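Side-chain contacts in putative nucleotide sugar epimerase/ dehydratase (Bordetella bronchiseptica, PDB 2Q1S), which binds NADH in a Rossmann fold and probably acts as a nucleotide-sugar epimerase or dehydratase in the making of the bacterial O-antigen: residues His117-Asp122 against Asp178-Met183; Ala206-Val211 against Glu264-Gly269; Leu270-Ala275 against Arg333-Ser338. All coordinates share one frame; numbering follows the deposited sequence. Where two conformers were deposited one is given.

Interaction 1 (His117-Asp122 against Asp178-Met183); sequences HDPLAD and DSPYSM. With NAI (1,4-dihydronicotinamide adenine dinucleotide), chain B.
Asp122 holds its CG anti to its backbone N (chi1 175°), which brings the carboxylate up to the backbone of Tyr181; the same setting in Tyr181 (177°) sends its ring on to the cofactor. From helix 119-126 the carboxylate is thus carried across to the first turn of helix 180-199. Asp122 OD1 arrives over the tyrosine backbone, 3.5 Å from Tyr181 CA, and is hydrogen-bonded to Asn126. Asp122 OD2 ends 3.3 Å from Pro180 O; both are acceptors, so this pair is not a bond, and what holds OD2 is the hydroxyl of Ser184, one turn further along. Beside this polar meeting the two prolines close the contact with carbon alone. Pro119 CG rests 3.7 Å from Pro180 CG, the rings crossing obliquely.

Both segments hold a helix start with a capped end. Asp118 is the N-cap of helix 119-126: Asp118 OD1 accepts from Ala121 N at 3.1 Å, met from above the carboxylate plane, with a weak second bond from Leu120 N. Ser179 caps helix 180-199 through OG, which accepts from Ser182 N at 3.0 Å. Ser179 O accepts from both Met183 N and, on a lone pair in the carbonyl plane, Ser182 OG at 2.7 Å. Tyr181 and Lys185, both on helix 180-199, have the YxxxK spacing of the short-chain dehydrogenase/reductase family, and both bind the cofactor. The tyrosine ring runs on to the ribose on the nicotinamide side of NADH, where Tyr181 OH and O2D of NADH share a hydrogen bond of 2.6 Å. The second subunit packs on both prolines, its Glu135 on Pro119 and its Tyr194 on Pro180.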
loop_
_atom_site.group_PDB
_atom_site.type_symbol
_atom_site.label_atom_id
_atom_site.label_comp_id
_atom_site.label_asym_id
_atom_site.label_seq_id
_atom_site.Cartn_x
_atom_site.Cartn_y
_atom_site.Cartn_z
ATOM N N HIS A 117 9.240 4.007 -14.072
ATOM C CA HIS A 117 9.433 3.227 -15.284
ATOM C C HIS A 117 8.700 1.877 -15.210
ATOM O O HIS A 117 8.155 1.423 -16.215
ATOM C CB HIS A 117 10.952 3.072 -15.534
ATOM C CG HIS A 117 11.293 2.272 -16.741
ATOM N ND1 HIS A 117 11.445 2.837 -17.987
ATOM C CD2 HIS A 117 11.493 0.943 -16.905
ATOM C CE1 HIS A 117 11.743 1.893 -18.866
ATOM N NE2 HIS A 117 11.777 0.733 -18.229
ATOM N N ASP A 118 8.750 1.219 -14.042
ATOM C CA ASP A 118 8.082 -0.072 -13.892
ATOM C C ASP A 118 7.519 -0.261 -12.485
ATOM O O ASP A 118 8.188 -0.810 -11.579
ATOM C CB ASP A 118 9.021 -1.243 -14.239
ATOM C CG ASP A 118 8.293 -2.571 -14.314
ATOM O OD1 ASP A 118 7.151 -2.688 -13.816
ATOM O OD2 ASP A 118 8.833 -3.499 -14.950
ATOM N N PRO A 119 6.278 0.211 -12.267
ATOM C CA PRO A 119 5.652 0.064 -10.953
ATOM C C PRO A 119 5.493 -1.374 -10.478
ATOM O O PRO A 119 5.367 -1.571 -9.267
ATOM C CB PRO A 119 4.271 0.735 -11.152
ATOM C CG PRO A 119 4.527 1.745 -12.228
ATOM C CD PRO A 119 5.443 0.991 -13.208
ATOM N N LEU A 120 5.459 -2.342 -11.407
ATOM C CA LEU A 120 5.301 -3.740 -10.977
ATOM C C LEU A 120 6.618 -4.340 -10.454
ATOM O O LEU A 120 6.607 -5.077 -9.480
ATOM C CB LEU A 120 4.707 -4.584 -12.126
ATOM C CG LEU A 120 3.388 -4.109 -12.759
ATOM C CD1 LEU A 120 2.806 -5.102 -13.766
ATOM C CD2 LEU A 120 2.370 -3.863 -11.639
ATOM N N ALA A 121 7.750 -3.989 -11.082
ATOM C CA ALA A 121 9.060 -4.306 -10.510
ATOM C C ALA A 121 9.228 -3.613 -9.150
ATOM O O ALA A 121 9.743 -4.227 -8.194
ATOM C CB ALA A 121 10.161 -3.861 -11.458
ATOM N N ASP A 122 8.753 -2.364 -9.001
ATOM C CA ASP A 122 8.806 -1.708 -7.731
ATOM C C ASP A 122 7.978 -2.478 -6.698
ATOM O O ASP A 122 8.445 -2.732 -5.600
ATOM C CB ASP A 122 8.297 -0.275 -7.807
ATOM C CG ASP A 122 8.251 0.360 -6.417
ATOM O OD1 ASP A 122 9.338 0.819 -5.966
ATOM O OD2 ASP A 122 7.185 0.372 -5.782
ATOM N N ASP A 178 5.137 11.114 -5.425
ATOM C CA ASP A 178 5.564 11.351 -6.779
ATOM C C ASP A 178 5.848 10.069 -7.574
ATOM O O ASP A 178 5.994 10.138 -8.787
ATOM C CB ASP A 178 6.854 12.181 -6.743
ATOM C CG ASP A 178 8.020 11.408 -6.123
ATOM O OD1 ASP A 178 7.838 10.790 -5.039
ATOM O OD2 ASP A 178 9.120 11.376 -6.734
ATOM N N SER A 179 5.964 8.928 -6.890
ATOM C CA SER A 179 6.438 7.708 -7.546
ATOM C C SER A 179 5.868 6.507 -6.843
ATOM O O SER A 179 5.507 6.580 -5.673
ATOM C CB SER A 179 7.965 7.634 -7.485
ATOM O OG SER A 179 8.418 7.598 -6.144
ATOM N N PRO A 180 5.854 5.359 -7.551
ATOM C CA PRO A 180 5.533 4.102 -6.852
ATOM C C PRO A 180 6.483 3.807 -5.700
ATOM O O PRO A 180 6.077 3.286 -4.697
ATOM C CB PRO A 180 5.596 3.058 -7.993
ATOM C CG PRO A 180 5.289 3.862 -9.264
ATOM C CD PRO A 180 6.027 5.171 -9.009
ATOM N N TYR A 181 7.769 4.139 -5.862
ATOM C CA TYR A 181 8.704 4.053 -4.753
ATOM C C TYR A 181 8.189 4.756 -3.523
ATOM O O TYR A 181 8.225 4.200 -2.430
ATOM C CB TYR A 181 10.040 4.698 -5.184
ATOM C CG TYR A 181 11.095 4.733 -4.088
ATOM C CD1 TYR A 181 11.169 5.778 -3.188
ATOM C CD2 TYR A 181 12.082 3.738 -4.033
ATOM C CE1 TYR A 181 12.136 5.817 -2.222
ATOM C CE2 TYR A 181 13.058 3.770 -3.047
ATOM C CZ TYR A 181 13.056 4.812 -2.157
ATOM O OH TYR A 181 14.058 4.858 -1.197
ATOM N N SER A 182 7.763 6.000 -3.660
ATOM C CA SER A 182 7.325 6.761 -2.482
ATOM C C SER A 182 6.116 6.083 -1.806
ATOM O O SER A 182 6.011 6.030 -0.573
ATOM C CB SER A 182 7.020 8.220 -2.854
ATOM O OG SER A 182 5.880 8.347 -3.695
ATOM N N MET A 183 5.217 5.562 -2.640
ATOM C CA MET A 183 4.042 4.856 -2.103
ATOM C C MET A 183 4.472 3.583 -1.389
ATOM O O MET A 183 4.015 3.289 -0.309
ATOM C CB MET A 183 3.050 4.556 -3.230
ATOM C CG MET A 183 2.448 5.863 -3.767
ATOM S SD MET A 183 1.056 5.551 -4.921
ATOM C CE MET A 183 1.907 4.749 -6.294
HETATM P PA NAI B . 20.263 0.131 -2.217
HETATM O O1A NAI B . 19.535 -0.035 -3.502
HETATM O O2A NAI B . 21.808 0.207 -2.236
HETATM O O5B NAI B . 19.843 -0.929 -1.177
HETATM C C5B NAI B . 18.668 -1.744 -1.264
HETATM C C4B NAI B . 19.035 -3.218 -1.293
HETATM O O4B NAI B . 17.841 -3.982 -1.422
HETATM C C3B NAI B . 19.934 -3.552 -2.513
HETATM O O3B NAI B . 21.102 -4.267 -2.075
HETATM C C2B NAI B . 19.053 -4.479 -3.338
HETATM O O2B NAI B . 19.721 -5.521 -4.114
HETATM C C1B NAI B . 18.167 -5.111 -2.262
HETATM N N9A NAI B . 16.945 -5.721 -2.757
HETATM C C8A NAI B . 16.129 -5.254 -3.751
HETATM N N7A NAI B . 15.085 -6.075 -3.879
HETATM C C5A NAI B . 15.182 -7.085 -2.969
HETATM C C6A NAI B . 14.416 -8.279 -2.585
HETATM N N6A NAI B . 13.270 -8.631 -3.179
HETATM N N1A NAI B . 14.874 -9.079 -1.572
HETATM C C2A NAI B . 16.042 -8.742 -0.959
HETATM N N3A NAI B . 16.812 -7.674 -1.226
HETATM C C4A NAI B . 16.432 -6.797 -2.222
HETATM O O3 NAI B . 19.697 1.512 -1.643
HETATM P PN NAI B . 19.963 2.218 -0.202
HETATM O O1N NAI B . 20.118 3.643 -0.393
HETATM O O2N NAI B . 20.972 1.353 0.508
HETATM O O5D NAI B . 18.535 1.916 0.543
HETATM C C5D NAI B . 18.454 1.169 1.768
HETATM C C4D NAI B . 17.098 1.487 2.402
HETATM O O4D NAI B . 17.078 2.844 2.775
HETATM C C3D NAI B . 15.936 1.357 1.415
HETATM O O3D NAI B . 14.846 0.749 2.119
HETATM C C2D NAI B . 15.637 2.769 1.011
HETATM O O2D NAI B . 14.254 2.920 0.593
HETATM C C1D NAI B . 15.905 3.525 2.282
HETATM N N1N NAI B . 16.203 4.920 2.084
HETATM C C2N NAI B . 17.395 5.354 1.558
HETATM C C3N NAI B . 17.659 6.712 1.404
HETATM C C7N NAI B . 18.970 7.213 0.807
HETATM O O7N NAI B . 19.142 8.417 0.722
HETATM N N7N NAI B . 19.879 6.276 0.436
HETATM C C4N NAI B . 16.715 7.676 1.850
HETATM C C5N NAI B . 15.506 7.190 2.426
HETATM C C6N NAI B . 15.301 5.817 2.558
#

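Interaction 2 (Ala206-Val211 against Glu264-Gly269); sequences ARFQNV and EDVANG. With NAI (1,4-dihydronicotinamide adenine dinucleotide), chain B.
Val266 reaches from helix 263-276 to two side chains of strand 203-212, one with each of its methyls. Val266 CG1 sits almost squarely over the ring of Phe208, 3.9 Å from the ring centroid and 8° off the normal, a CH-pi contact over the face. Val266 CG2 turns to Val211 CG1 at 3.8 Å. With chi1 170°, Val266 has CG1 anti to the backbone N and CG2 anti to the carbonyl carbon, a setting that sends one methyl to the ring and the other to the second valine.

NADH comes next. The CE1 corner of the Phe208 ring lies 3.5 Å from N1N of the nicotinamide, while Val211 CG2 is 3.5 Å from the carboxamide oxygen O7N. O7N of NADH also accepts a hydrogen bond from Val211 N at 3.1 Å, with an N-H...O angle of 148°. Further out, the Rossmann-type sheet sets the positions: Ala206 and Phe208 pair by backbone bonds with the strand 145-151 side, Arg207 with Tyr283 and Ile285, and helix 263-276 packs on this part of the sheet. Leu270 of the same helix adds to the packing on Phe208, and Ile261 touches both valines.

Chemically the helix-strand contact is all hydrocarbon, and the hydrogen bond these segments give the cofactor goes from the backbone amide of Val211 to the carboxamide. The nicotinamide therefore has an apolar wall backed by Val266, while the amide of Val211 probably helps to fix the rotation of the carboxamide.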
loop_
_atom_site.group_PDB
_atom_site.type_symbol
_atom_site.label_atom_id
_atom_site.label_comp_id
_atom_site.label_asym_id
_atom_site.label_seq_id
_atom_site.Cartn_x
_atom_site.Cartn_y
_atom_site.Cartn_z
ATOM N N ALA A 206 12.394 3.861 10.789
ATOM C CA ALA A 206 13.489 4.849 10.809
ATOM C C ALA A 206 13.393 5.652 9.527
ATOM O O ALA A 206 13.614 5.116 8.482
ATOM C CB ALA A 206 14.865 4.121 10.888
ATOM N N ARG A 207 13.018 6.935 9.621
ATOM C CA ARG A 207 12.850 7.795 8.444
ATOM C C ARG A 207 14.145 8.571 8.200
ATOM O O ARG A 207 14.640 9.250 9.079
ATOM C CB ARG A 207 11.731 8.811 8.720
ATOM C CG ARG A 207 10.344 8.183 8.713
ATOM C CD ARG A 207 9.284 9.249 9.021
ATOM N NE ARG A 207 7.966 8.627 9.069
ATOM C CZ ARG A 207 6.923 9.124 9.772
ATOM N NH1 ARG A 207 7.025 10.267 10.447
ATOM N NH2 ARG A 207 5.751 8.467 9.773
ATOM N N PHE A 208 14.672 8.440 6.999
ATOM C CA PHE A 208 15.842 9.249 6.696
ATOM C C PHE A 208 15.819 9.696 5.243
ATOM O O PHE A 208 14.921 9.343 4.492
ATOM C CB PHE A 208 17.143 8.559 7.159
ATOM C CG PHE A 208 17.287 7.119 6.707
ATOM C CD1 PHE A 208 17.822 6.848 5.488
ATOM C CD2 PHE A 208 16.973 6.060 7.564
ATOM C CE1 PHE A 208 18.000 5.544 5.036
ATOM C CE2 PHE A 208 17.156 4.726 7.145
ATOM C CZ PHE A 208 17.694 4.470 5.848
ATOM N N GLN A 209 16.742 10.568 4.867
ATOM C CA GLN A 209 16.812 10.905 3.449
ATOM C C GLN A 209 18.157 11.516 3.141
ATOM O O GLN A 209 18.832 12.003 4.025
ATOM C CB GLN A 209 15.650 11.821 3.010
ATOM C CG GLN A 209 15.570 13.156 3.713
ATOM N N ASN A 210 18.537 11.472 1.870
ATOM C CA ASN A 210 19.771 12.095 1.426
ATOM C C ASN A 210 21.021 11.565 2.124
ATOM O O ASN A 210 21.934 12.328 2.504
ATOM C CB ASN A 210 19.617 13.610 1.508
ATOM C CG ASN A 210 18.549 14.101 0.551
ATOM O OD1 ASN A 210 18.617 13.823 -0.656
ATOM N ND2 ASN A 210 17.598 14.817 1.061
ATOM N N VAL A 211 21.039 10.242 2.278
ATOM C CA VAL A 211 22.245 9.525 2.734
ATOM C C VAL A 211 23.338 9.580 1.662
ATOM O O VAL A 211 23.064 9.538 0.455
ATOM C CB VAL A 211 21.934 8.054 3.079
ATOM C CG1 VAL A 211 23.109 7.453 3.858
ATOM C CG2 VAL A 211 20.635 7.928 3.880
ATOM N N GLU A 264 27.551 6.364 7.827
ATOM C CA GLU A 264 27.908 5.772 9.107
ATOM C C GLU A 264 27.037 6.287 10.245
ATOM O O GLU A 264 26.774 5.550 11.181
ATOM C CB GLU A 264 29.396 6.011 9.396
ATOM C CG GLU A 264 30.295 5.329 8.306
ATOM C CD GLU A 264 31.796 5.497 8.512
ATOM O OE1 GLU A 264 32.222 5.959 9.600
ATOM O OE2 GLU A 264 32.551 5.151 7.562
ATOM N N ASP A 265 26.591 7.543 10.163
ATOM C CA ASP A 265 25.606 8.061 11.119
ATOM C C ASP A 265 24.266 7.324 10.939
ATOM O O ASP A 265 23.625 6.982 11.935
ATOM C CB ASP A 265 25.383 9.569 10.970
ATOM C CG ASP A 265 26.516 10.410 11.615
ATOM O OD1 ASP A 265 27.275 9.898 12.482
ATOM O OD2 ASP A 265 26.610 11.597 11.250
ATOM N N VAL A 266 23.858 7.083 9.696
ATOM C CA VAL A 266 22.610 6.349 9.455
ATOM C C VAL A 266 22.739 4.936 10.044
ATOM O O VAL A 266 21.805 4.465 10.699
ATOM C CB VAL A 266 22.244 6.317 7.947
ATOM C CG1 VAL A 266 21.068 5.329 7.705
ATOM C CG2 VAL A 266 21.938 7.726 7.458
ATOM N N ALA A 267 23.852 4.236 9.784
ATOM C CA ALA A 267 24.031 2.915 10.400
ATOM C C ALA A 267 23.898 2.952 11.940
ATOM O O ALA A 267 23.186 2.129 12.529
ATOM C CB ALA A 267 25.325 2.265 9.980
ATOM N N ASN A 268 24.543 3.929 12.584
ATOM C CA ASN A 268 24.395 4.053 14.018
ATOM C C ASN A 268 22.963 4.400 14.457
ATOM O O ASN A 268 22.513 3.940 15.503
ATOM C CB ASN A 268 25.416 5.039 14.595
ATOM C CG ASN A 268 26.809 4.455 14.617
ATOM O OD1 ASN A 268 26.979 3.271 14.926
ATOM N ND2 ASN A 268 27.815 5.273 14.302
ATOM N N GLY A 269 22.283 5.226 13.669
ATOM C CA GLY A 269 20.857 5.557 13.910
ATOM C C GLY A 269 19.972 4.322 13.857
ATOM O O GLY A 269 19.140 4.120 14.748
HETATM P PA NAI B . 20.263 0.131 -2.217
HETATM O O1A NAI B . 19.535 -0.035 -3.502
HETATM O O2A NAI B . 21.808 0.207 -2.236
HETATM O O5B NAI B . 19.843 -0.929 -1.177
HETATM C C5B NAI B . 18.668 -1.744 -1.264
HETATM C C4B NAI B . 19.035 -3.218 -1.293
HETATM O O4B NAI B . 17.841 -3.982 -1.422
HETATM C C3B NAI B . 19.934 -3.552 -2.513
HETATM O O3B NAI B . 21.102 -4.267 -2.075
HETATM C C2B NAI B . 19.053 -4.479 -3.338
HETATM O O2B NAI B . 19.721 -5.521 -4.114
HETATM C C1B NAI B . 18.167 -5.111 -2.262
HETATM N N9A NAI B . 16.945 -5.721 -2.757
HETATM C C8A NAI B . 16.129 -5.254 -3.751
HETATM N N7A NAI B . 15.085 -6.075 -3.879
HETATM C C5A NAI B . 15.182 -7.085 -2.969
HETATM C C6A NAI B . 14.416 -8.279 -2.585
HETATM N N6A NAI B . 13.270 -8.631 -3.179
HETATM N N1A NAI B . 14.874 -9.079 -1.572
HETATM C C2A NAI B . 16.042 -8.742 -0.959
HETATM N N3A NAI B . 16.812 -7.674 -1.226
HETATM C C4A NAI B . 16.432 -6.797 -2.222
HETATM O O3 NAI B . 19.697 1.512 -1.643
HETATM P PN NAI B . 19.963 2.218 -0.202
HETATM O O1N NAI B . 20.118 3.643 -0.393
HETATM O O2N NAI B . 20.972 1.353 0.508
HETATM O O5D NAI B . 18.535 1.916 0.543
HETATM C C5D NAI B . 18.454 1.169 1.768
HETATM C C4D NAI B . 17.098 1.487 2.402
HETATM O O4D NAI B . 17.078 2.844 2.775
HETATM C C3D NAI B . 15.936 1.357 1.415
HETATM O O3D NAI B . 14.846 0.749 2.119
HETATM C C2D NAI B . 15.637 2.769 1.011
HETATM O O2D NAI B . 14.254 2.920 0.593
HETATM C C1D NAI B . 15.905 3.525 2.282
HETATM N N1N NAI B . 16.203 4.920 2.084
HETATM C C2N NAI B . 17.395 5.354 1.558
HETATM C C3N NAI B . 17.659 6.712 1.404
HETATM C C7N NAI B . 18.970 7.213 0.807
HETATM O O7N NAI B . 19.142 8.417 0.722
HETATM N N7N NAI B . 19.879 6.276 0.436
HETATM C C4N NAI B . 16.715 7.676 1.850
HETATM C C5N NAI B . 15.506 7.190 2.426
HETATM C C6N NAI B . 15.301 5.817 2.558
#

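Interaction 3 (Leu270-Ala275 against Arg333-Ser338); sequences LIACAA and RELGFS
Ala272, in regular helix, and Leu335, at the last turn of helix 329-335, bring their CA atoms to 6.1 Å, and just beyond Leu335 the chain leaves helical geometry at Gly336 with a positive phi of 64°. Helix 263-276 is one of the helices flanking the Rossmann-type sheet, and the contact joins to it the end of helix 329-335 and the chain just beyond. A single methyl carries much of it. Ala272 CB points to the other segment and is met by two beta carbons, Leu335 CB at 4.1 Å and Phe337 CB at 4.2 Å, two residues apart with Gly336 between them. The absence of a longer side chain on Ala272 goes with this close backbone approach.

Leu335 then spreads its two methyls over the helix surface. Its CG stands anti to the carbonyl carbon, chi1 -49°, which carries the branch past Ala272: Leu335 CD2 comes 3.9 Å from Ala272 O, while CD1 goes on to the neighbouring cysteine. Phe337, with CG anti to its own N at 169°, sends its ring along to the preceding turn of the helix, leaving CB as its point of contact with Ala272. On the inner side the helix meets the sheet, with Leu270 and Cys273 both on Ala206 and Ala274 on Phe104. Glu334 is hydrogen-bonded to Tyr283, and Arg333 forms a salt bridge with Glu167. Cys273, although its CB heads away from Leu335, still has its sulfur at the edge of the contact, with SG 4.2 Å from Leu335 CD1.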
loop_
_atom_site.group_PDB
_atom_site.type_symbol
_atom_site.label_atom_id
_atom_site.label_comp_id
_atom_site.label_asym_id
_atom_site.label_seq_id
_atom_site.Cartn_x
_atom_site.Cartn_y
_atom_site.Cartn_z
ATOM N N LEU A 270 20.202 3.470 12.847
ATOM C CA LEU A 270 19.449 2.232 12.714
ATOM C C LEU A 270 19.728 1.308 13.904
ATOM O O LEU A 270 18.805 0.711 14.466
ATOM C CB LEU A 270 19.860 1.510 11.425
ATOM C CG LEU A 270 19.355 2.135 10.109
ATOM C CD1 LEU A 270 20.100 1.548 8.973
ATOM C CD2 LEU A 270 17.826 1.894 9.920
ATOM N N ILE A 271 20.997 1.230 14.320
ATOM C CA ILE A 271 21.330 0.436 15.496
ATOM C C ILE A 271 20.676 0.980 16.783
ATOM O O ILE A 271 20.178 0.208 17.650
ATOM C CB ILE A 271 22.862 0.299 15.621
ATOM C CG1 ILE A 271 23.379 -0.582 14.462
ATOM C CG2 ILE A 271 23.248 -0.263 17.014
ATOM C CD1 ILE A 271 24.865 -0.495 14.239
ATOM N N ALA A 272 20.630 2.298 16.932
ATOM C CA ALA A 272 19.940 2.897 18.092
ATOM C C ALA A 272 18.436 2.602 18.090
ATOM O O ALA A 272 17.831 2.375 19.133
ATOM C CB ALA A 272 20.206 4.397 18.168
ATOM N N CYS A 273 17.839 2.611 16.905
ATOM C CA CYS A 273 16.434 2.221 16.774
ATOM C C CYS A 273 16.254 0.775 17.232
ATOM O O CYS A 273 15.303 0.473 17.935
ATOM C CB CYS A 273 15.977 2.367 15.319
ATOM S SG CYS A 273 15.667 4.107 14.839
ATOM N N ALA A 274 17.123 -0.124 16.758
ATOM C CA ALA A 274 17.047 -1.538 17.125
ATOM C C ALA A 274 17.169 -1.725 18.623
ATOM O O ALA A 274 16.358 -2.394 19.264
ATOM C CB ALA A 274 18.123 -2.340 16.447
ATOM N N ALA A 275 18.220 -1.146 19.186
ATOM C CA ALA A 275 18.491 -1.351 20.595
ATOM C C ALA A 275 17.413 -0.755 21.505
ATOM O O ALA A 275 16.942 -1.416 22.430
ATOM C CB ALA A 275 19.882 -0.769 20.929
ATOM N N ARG A 333 16.581 12.571 22.097
ATOM C CA ARG A 333 16.055 12.548 23.466
ATOM C C ARG A 333 15.847 11.112 23.943
ATOM O O ARG A 333 16.230 10.751 25.063
ATOM C CB ARG A 333 14.743 13.341 23.526
ATOM C CG ARG A 333 14.047 13.338 24.891
ATOM C CD ARG A 333 12.705 14.063 24.851
ATOM N NE ARG A 333 11.803 13.459 23.872
ATOM C CZ ARG A 333 11.431 14.026 22.719
ATOM N NH1 ARG A 333 11.857 15.247 22.383
ATOM N NH2 ARG A 333 10.609 13.369 21.910
ATOM N N GLU A 334 15.239 10.297 23.084
ATOM C CA GLU A 334 14.876 8.938 23.448
ATOM C C GLU A 334 15.987 7.922 23.242
ATOM O O GLU A 334 16.057 6.929 23.958
ATOM C CB GLU A 334 13.670 8.490 22.634
ATOM C CG GLU A 334 12.379 9.105 23.074
ATOM C CD GLU A 334 11.183 8.437 22.442
ATOM O OE1 GLU A 334 11.304 7.266 21.988
ATOM O OE2 GLU A 334 10.117 9.091 22.420
ATOM N N LEU A 335 16.837 8.150 22.246
ATOM C CA LEU A 335 17.826 7.155 21.871
ATOM C C LEU A 335 19.244 7.607 22.161
ATOM O O LEU A 335 20.184 6.820 22.033
ATOM C CB LEU A 335 17.704 6.825 20.370
ATOM C CG LEU A 335 16.298 6.513 19.845
ATOM C CD1 LEU A 335 16.364 6.230 18.358
ATOM C CD2 LEU A 335 15.678 5.320 20.563
ATOM N N GLY A 336 19.395 8.878 22.531
ATOM C CA GLY A 336 20.724 9.472 22.683
ATOM C C GLY A 336 21.500 9.529 21.376
ATOM O O GLY A 336 22.732 9.598 21.387
ATOM N N PHE A 337 20.781 9.502 20.253
ATOM C CA PHE A 337 21.424 9.516 18.947
ATOM C C PHE A 337 21.452 10.916 18.321
ATOM O O PHE A 337 20.429 11.597 18.310
ATOM C CB PHE A 337 20.740 8.526 17.987
ATOM C CG PHE A 337 21.193 8.691 16.571
ATOM C CD1 PHE A 337 22.364 8.086 16.127
ATOM C CD2 PHE A 337 20.501 9.515 15.705
ATOM C CE1 PHE A 337 22.803 8.274 14.830
ATOM C CE2 PHE A 337 20.933 9.698 14.404
ATOM C CZ PHE A 337 22.094 9.076 13.970
ATOM N N SER A 338 22.634 11.350 17.839
ATOM C CA SER A 338 22.765 12.546 16.975
ATOM C C SER A 338 23.718 12.235 15.809
ATOM O O SER A 338 24.739 11.556 15.980
ATOM C CB SER A 338 23.222 13.795 17.742
ATOM O OG SER A 338 24.358 13.472 18.464
#

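Interactions 1 and 2 both touch NADH, interaction 1 at the ribose hydroxyl and interaction 2 at the nicotinamide; their centres are 22 Å apart and their nearest atoms about 7 Å, and the cofactor, touched by both, spans the gap. Helix 180-199 leads straight into strand 203-212, linking the two along the chain. Interactions 2 and 3 share helix 263-276 and touch directly: Phe337 CE1 lies 3.3 Å from Asp265 O, and Leu270 CD2 lies 3.8 Å from Ala206 CB. Interaction 3 is more remote from the cofactor, with the Cys273 side chain about 12 Å from it, and its centre is 30 Å from that of interaction 1, on the opposite side of the chain's centre.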